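Local coordinates for protein PHOX (Pseudomonas fluorescens, PDB 4A9V) that probably hydrolyses phosphate monoesters as an alkaline phosphatase of the PhoX family, using a cofactor built of iron and calcium ions, at residues A[536-539]-A[540-544]; A[25-28]-A[29-32]. All blocks are in the same frame, centred on the assembly; numbering follows the deposited sequence. Where two conformers were deposited one is given.

In the fold
From the N terminus, the chain first meets contact 2, where residues 25-32 make a tight turn and enter strand 30-37. Some 500 residues later comes contact 1, where residues 536-544 carry the chain from strand 532-538 towards strand 544-550. Each closes only a short local loop, and the two follow in series without nesting or crossing. They belong to the same four-stranded antiparallel sheet, probably one blade of the beta-propeller, at its two outermost strands, 30-37 and 532-538. Their centres lie about 16 Å apart and their nearest atoms about 7 Å, so they do not touch. Strand 572-578 is their shared neighbour: Thr544 of contact 1 and Leu26 and Tyr30 of contact 2 all pack on it.

Contact 1: residues A[536-539]-A[540-544]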
ATOM      1  N   ILE A 536      -1.292  -8.920  -1.801  1.00  6.18           N
ATOM      2  CA  ILE A 536      -0.972 -10.329  -1.612  1.00  6.33           C
ATOM      3  C   ILE A 536      -1.572 -10.832  -0.310  1.00  6.67           C
ATOM      4  O   ILE A 536      -1.517 -10.158   0.718  1.00  8.11           O
ATOM      5  CB  ILE A 536       0.549 -10.588  -1.676  1.00  7.57           C
ATOM      6  CG1 ILE A 536       0.843 -12.084  -1.573  1.00  7.96           C
ATOM      7  CG2 ILE A 536       1.309  -9.786  -0.625  1.00  9.09           C
ATOM      8  CD1 ILE A 536       2.271 -12.435  -1.920  1.00  9.30           C
ATOM      9  N   SER A 537      -2.198 -12.000  -0.378  1.00  6.55           N
ATOM     10  CA  SER A 537      -2.692 -12.718   0.801  0.50  7.01           C
ATOM     11  C   SER A 537      -2.568 -14.209   0.525  1.00  6.51           C
ATOM     12  O   SER A 537      -2.603 -14.620  -0.625  1.00 10.22           O
ATOM     13  CB  SER A 537      -4.166 -12.392   1.061  0.50  6.36           C
ATOM     14  OG  SER A 537      -4.374 -11.008   1.270  0.50  6.92           O
ATOM     15  N   PHE A 538      -2.489 -15.015   1.572  1.00  8.09           N
ATOM     16  CA  PHE A 538      -2.508 -16.461   1.433  1.00  8.19           C
ATOM     17  C   PHE A 538      -3.726 -17.030   2.146  1.00  8.32           C
ATOM     18  O   PHE A 538      -4.105 -16.572   3.220  1.00  8.96           O
ATOM     19  CB  PHE A 538      -1.233 -17.067   2.022  1.00  8.43           C
ATOM     20  CG  PHE A 538      -0.005 -16.785   1.210  1.00  9.57           C
ATOM     21  CD1 PHE A 538       0.698 -15.602   1.370  1.00 10.35           C
ATOM     22  CD2 PHE A 538       0.448 -17.710   0.285  1.00 10.27           C
ATOM     23  CE1 PHE A 538       1.775 -15.308   0.556  1.00 10.37           C
ATOM     24  CE2 PHE A 538       1.525 -17.419  -0.535  1.00 11.37           C
ATOM     25  CZ  PHE A 538       2.206 -16.228  -0.379  1.00 11.00           C
ATOM     26  N   SER A 539      -4.247 -18.137   1.636  1.00  8.30           N
ATOM     27  CA  SER A 539      -5.127 -18.958   2.446  1.00  8.45           C
ATOM     28  C   SER A 539      -4.340 -19.461   3.656  1.00  8.27           C
ATOM     29  O   SER A 539      -3.124 -19.638   3.581  1.00  8.52           O
ATOM     30  CB  SER A 539      -5.658 -20.130   1.621  1.00  9.76           C
ATOM     31  OG  SER A 539      -4.585 -20.905   1.129  1.00  9.58           O
ATOM     32  N   PRO A 540      -5.047 -19.830   4.736  1.00  8.64           N
ATOM     33  CA  PRO A 540      -4.317 -20.317   5.906  1.00  9.78           C
ATOM     34  C   PRO A 540      -3.450 -21.541   5.616  1.00  9.09           C
ATOM     35  O   PRO A 540      -2.314 -21.616   6.099  1.00 10.33           O
ATOM     36  CB  PRO A 540      -5.432 -20.609   6.908  1.00 10.54           C
ATOM     37  CG  PRO A 540      -6.464 -19.582   6.571  1.00 11.39           C
ATOM     38  CD  PRO A 540      -6.436 -19.470   5.070  1.00  9.99           C
ATOM     39  N   ASP A 541      -3.913 -22.417   4.727  1.00  9.21           N
ATOM     40  CA  ASP A 541      -3.157 -23.609   4.379  1.00  9.84           C
ATOM     41  C   ASP A 541      -2.058 -23.384   3.338  1.00  8.67           C
ATOM     42  O   ASP A 541      -1.306 -24.311   3.046  1.00 10.00           O
ATOM     43  CB  ASP A 541      -4.094 -24.753   3.948  1.00 10.67           C
ATOM     44  CG  ASP A 541      -4.777 -24.513   2.597  1.00  9.98           C
ATOM     45  OD1 ASP A 541      -4.473 -23.510   1.911  1.00 10.75           O
ATOM     46  OD2 ASP A 541      -5.647 -25.333   2.228  1.00 13.15           O
ATOM     47  N   GLN A 542      -1.914 -22.142   2.871  1.00  8.48           N
ATOM     48  CA  GLN A 542      -0.802 -21.737   2.008  1.00  8.48           C
ATOM     49  C   GLN A 542      -0.870 -22.359   0.617  1.00  8.30           C
ATOM     50  O   GLN A 542       0.079 -22.235  -0.168  1.00  9.31           O
ATOM     51  CB  GLN A 542       0.547 -22.038   2.662  1.00 10.00           C
ATOM     52  CG  GLN A 542       0.664 -21.587   4.111  1.00  9.98           C
ATOM     53  CD  GLN A 542       0.784 -20.085   4.250  1.00  9.55           C
ATOM     54  OE1 GLN A 542       1.875 -19.539   4.126  1.00 10.21           O
ATOM     55  NE2 GLN A 542      -0.307 -19.427   4.619  1.00 10.15           N
ATOM     56  N   LYS A 543      -2.020 -22.938   0.277  1.00  8.13           N
ATOM     57  CA  LYS A 543      -2.212 -23.565  -1.028  1.00  9.32           C
ATOM     58  C   LYS A 543      -2.844 -22.630  -2.066  1.00  8.69           C
ATOM     59  O   LYS A 543      -2.890 -22.959  -3.250  1.00  9.51           O
ATOM     60  CB  LYS A 543      -3.030 -24.847  -0.875  1.00  9.90           C
ATOM     61  CG  LYS A 543      -2.302 -25.903  -0.071  1.00 10.62           C
ATOM     62  CD  LYS A 543      -3.194 -27.096   0.185  1.00 14.41           C
ATOM     63  CE  LYS A 543      -2.451 -28.181   0.939  1.00 19.58           C
ATOM     64  NZ  LYS A 543      -3.353 -29.311   1.295  1.00 28.19           N
ATOM     65  N   THR A 544      -3.317 -21.470  -1.620  1.00  8.06           N
ATOM     66  CA  THR A 544      -3.780 -20.431  -2.526  1.00  8.14           C
ATOM     67  C   THR A 544      -3.082 -19.123  -2.192  1.00  7.66           C
ATOM     68  O   THR A 544      -3.025 -18.708  -1.038  1.00  8.38           O
ATOM     69  CB  THR A 544      -5.310 -20.229  -2.451  1.00  8.82           C
ATOM     70  OG1 THR A 544      -5.968 -21.470  -2.715  1.00 10.90           O
ATOM     71  CG2 THR A 544      -5.774 -19.201  -3.465  1.00  9.67           C
TER
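Asp541 OD1 accepts two hydrogen bonds from opposite faces of its carboxylate plane. Ser539 OG donates at 2.7 Å, meeting Asp541 OD1 nearly along the C-O axis. The backbone N two residues on, Lys543 N, donates to Asp541 OD1 at 3.0 Å, an Asx turn, and comes from 47° above the carboxylate plane. Ser539 OG sits between its backbone N and carbonyl carbon (chi1 58°), a position from which it also accepts a hydrogen bond from Thr544 N at 3.1 Å. The backbone forms a type I turn, with Gln542 N 2.9 Å from Ser539 O; Gln542 NE2 adds a weak bond to the same oxygen, while Gln542 OE1 is held by Lys485 N. A nearly straight bond (162° at the hydrogen) joins Ser539 N to Thr544 O at 3.0 Å, closing the hairpin between strands 532-538 and 544-550, probably within one propeller blade. Asp541 OD2 forms a salt bridge with Arg126 NH1. An alanine here would probably leave the Ser539 hydroxyl and Lys543 N without their shared acceptor and Arg126 without this carboxylate. Acting as donor and acceptor at once, the Ser539 hydroxyl has its rotation fixed and links the side-chain and main-chain bonds of the turn.

Contact 2: residues A[25-28]-A[29-32]; sequences SLPK and GYKS
Tyr30 and Pro27 meet through both backbone and side chains. In the polar group, Tyr30 N donates to Pro27 O at 3.3 Å, with 141° at the hydrogen, and closes a type II turn from Pro27 to Tyr30. Gly29 takes the third position with a positive phi of 88°; at that angle a beta carbon would collide with Lys28 O, which explains the glycine. A water spans the mouth of the turn, donating to Pro27 O at 2.9 Å and to Tyr30 O at 3.0 Å, so that Pro27 O receives both the amide and the water.

The turn delivers the chain into strand 30-37, the edge of a four-stranded antiparallel sheet whose other strands, 572-578, 544-550 and 532-538, come from the C-terminal end. An N-terminal strand added to C-terminal ones is consistent with the "Velcro" closure of a beta-propeller. Lys31 NZ reaches across to Thr577 OG1 on the adjoining strand.

The apolar group has two parts. Leu26 CB lies 3.8 Å from Tyr30 CB, and Leu26 CD1 runs on along the new strand to 3.8 Å from Lys31 C and 4.0 Å from Ser32 CB. The pyrrolidine of Pro27 and the ring of Tyr30 cross obliquely, with Pro27 CD 3.8 Å from Tyr30 CD1. Tyr30 CG stands anti to the carbonyl carbon (chi1 -79°), which turns the ring back towards the turn.

Carbonyl oxygens lie round the edge of the Tyr30 ring: Lys28 O, near its plane, is 3.6 Å from Tyr30 CD1, and Pro27 O is there too. Phe524 meets the same ring edge-to-face. Tyr30 OH is hydrogen-bonded to Gly585 N.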
ATOM      1  N   SER A  25       1.326 -15.144 -16.633  1.00  9.48           N
ATOM      2  CA  SER A  25       2.279 -16.220 -16.855  1.00  9.91           C
ATOM      3  C   SER A  25       2.788 -16.720 -15.511  1.00  8.99           C
ATOM      4  O   SER A  25       3.109 -15.912 -14.636  1.00  9.06           O
ATOM      5  CB  SER A  25       3.456 -15.701 -17.692  1.00 15.21           C
ATOM      6  OG  SER A  25       3.003 -15.147 -18.916  1.00 17.06           O
ATOM      7  N   LEU A  26       2.918 -18.041 -15.385  1.00  9.22           N
ATOM      8  CA  LEU A  26       3.294 -18.690 -14.128  1.00  9.64           C
ATOM      9  C   LEU A  26       4.284 -19.814 -14.428  1.00  9.63           C
ATOM     10  O   LEU A  26       4.451 -20.191 -15.584  1.00 11.25           O
ATOM     11  CB  LEU A  26       2.052 -19.260 -13.447  1.00  9.86           C
ATOM     12  CG  LEU A  26       1.124 -18.225 -12.824  1.00 10.40           C
ATOM     13  CD1 LEU A  26      -0.265 -18.812 -12.635  1.00 11.25           C
ATOM     14  CD2 LEU A  26       1.675 -17.717 -11.502  1.00 12.38           C
ATOM     15  N   PRO A  27       4.846 -20.441 -13.387  1.00  9.61           N
ATOM     16  CA  PRO A  27       5.685 -21.604 -13.641  1.00 10.22           C
ATOM     17  C   PRO A  27       4.850 -22.817 -14.010  1.00 10.94           C
ATOM     18  O   PRO A  27       3.637 -22.842 -13.792  1.00 11.47           O
ATOM     19  CB  PRO A  27       6.424 -21.819 -12.302  1.00 10.72           C
ATOM     20  CG  PRO A  27       6.159 -20.585 -11.489  1.00  9.92           C
ATOM     21  CD  PRO A  27       4.820 -20.098 -11.959  1.00 10.19           C
ATOM     22  N   LYS A  28       5.515 -23.844 -14.509  1.00 11.99           N
ATOM     23  CA  LYS A  28       4.846 -25.097 -14.819  0.50 12.94           C
ATOM     24  C   LYS A  28       4.150 -25.638 -13.575  1.00 12.09           C
ATOM     25  O   LYS A  28       4.692 -25.582 -12.474  1.00 13.89           O
ATOM     26  CB  LYS A  28       5.854 -26.121 -15.349  0.50 19.34           C
ATOM     27  CG  LYS A  28       6.132 -26.005 -16.840  0.50 35.81           C
ATOM     28  CD  LYS A  28       7.303 -25.076 -17.131  0.50 52.87           C
ATOM     29  CE  LYS A  28       8.575 -25.849 -17.450  0.50 62.33           C
ATOM     30  NZ  LYS A  28       9.498 -25.928 -16.283  0.50 53.19           N
ATOM     31  N   GLY A  29       2.935 -26.142 -13.754  1.00 12.75           N
ATOM     32  CA  GLY A  29       2.197 -26.765 -12.665  1.00 12.89           C
ATOM     33  C   GLY A  29       1.364 -25.800 -11.844  1.00 11.12           C
ATOM     34  O   GLY A  29       0.737 -26.201 -10.870  1.00 13.68           O
ATOM     35  N   TYR A  30       1.322 -24.538 -12.265  1.00 10.58           N
ATOM     36  CA  TYR A  30       0.540 -23.501 -11.585  1.00 10.30           C
ATOM     37  C   TYR A  30      -0.615 -23.036 -12.461  1.00 10.93           C
ATOM     38  O   TYR A  30      -0.523 -23.045 -13.688  1.00 13.70           O
ATOM     39  CB  TYR A  30       1.432 -22.302 -11.232  1.00 10.02           C
ATOM     40  CG  TYR A  30       2.272 -22.539  -9.998  1.00  9.94           C
ATOM     41  CD1 TYR A  30       3.501 -23.179 -10.071  1.00 10.05           C
ATOM     42  CD2 TYR A  30       1.814 -22.152  -8.750  1.00  9.84           C
ATOM     43  CE1 TYR A  30       4.249 -23.422  -8.929  1.00 10.50           C
ATOM     44  CE2 TYR A  30       2.566 -22.355  -7.614  1.00 10.42           C
ATOM     45  CZ  TYR A  30       3.789 -22.975  -7.707  1.00 10.13           C
ATOM     46  OH  TYR A  30       4.501 -23.195  -6.553  1.00 11.52           O
ATOM     47  N   LYS A  31      -1.681 -22.576 -11.821  1.00 10.15           N
ATOM     48  CA  LYS A  31      -2.821 -22.044 -12.544  1.00 11.18           C
ATOM     49  C   LYS A  31      -3.382 -20.833 -11.820  1.00 10.96           C
ATOM     50  O   LYS A  31      -3.052 -20.573 -10.660  1.00 10.43           O
ATOM     51  CB  LYS A  31      -3.908 -23.103 -12.723  1.00 15.88           C
ATOM     52  CG  LYS A  31      -4.401 -23.729 -11.434  1.00 17.40           C
ATOM     53  CD  LYS A  31      -5.344 -24.892 -11.714  1.00 23.56           C
ATOM     54  CE  LYS A  31      -5.607 -25.711 -10.461  1.00 31.94           C
ATOM     55  NZ  LYS A  31      -6.306 -24.922  -9.403  1.00 59.68           N
ATOM     56  N   SER A  32      -4.153 -20.045 -12.556  1.00 11.07           N
ATOM     57  CA  SER A  32      -4.758 -18.833 -12.026  1.00 11.33           C
ATOM     58  C   SER A  32      -6.224 -18.758 -12.407  1.00 10.55           C
ATOM     59  O   SER A  32      -6.645 -19.306 -13.424  1.00 13.69           O
ATOM     60  CB  SER A  32      -4.030 -17.585 -12.531  1.00 14.54           C
ATOM     61  OG  SER A  32      -4.192 -17.412 -13.925  1.00 16.77           O
TER
HETATM   62  O   HOH W   1       1.611 -22.272 -15.720  1.00 23.68           O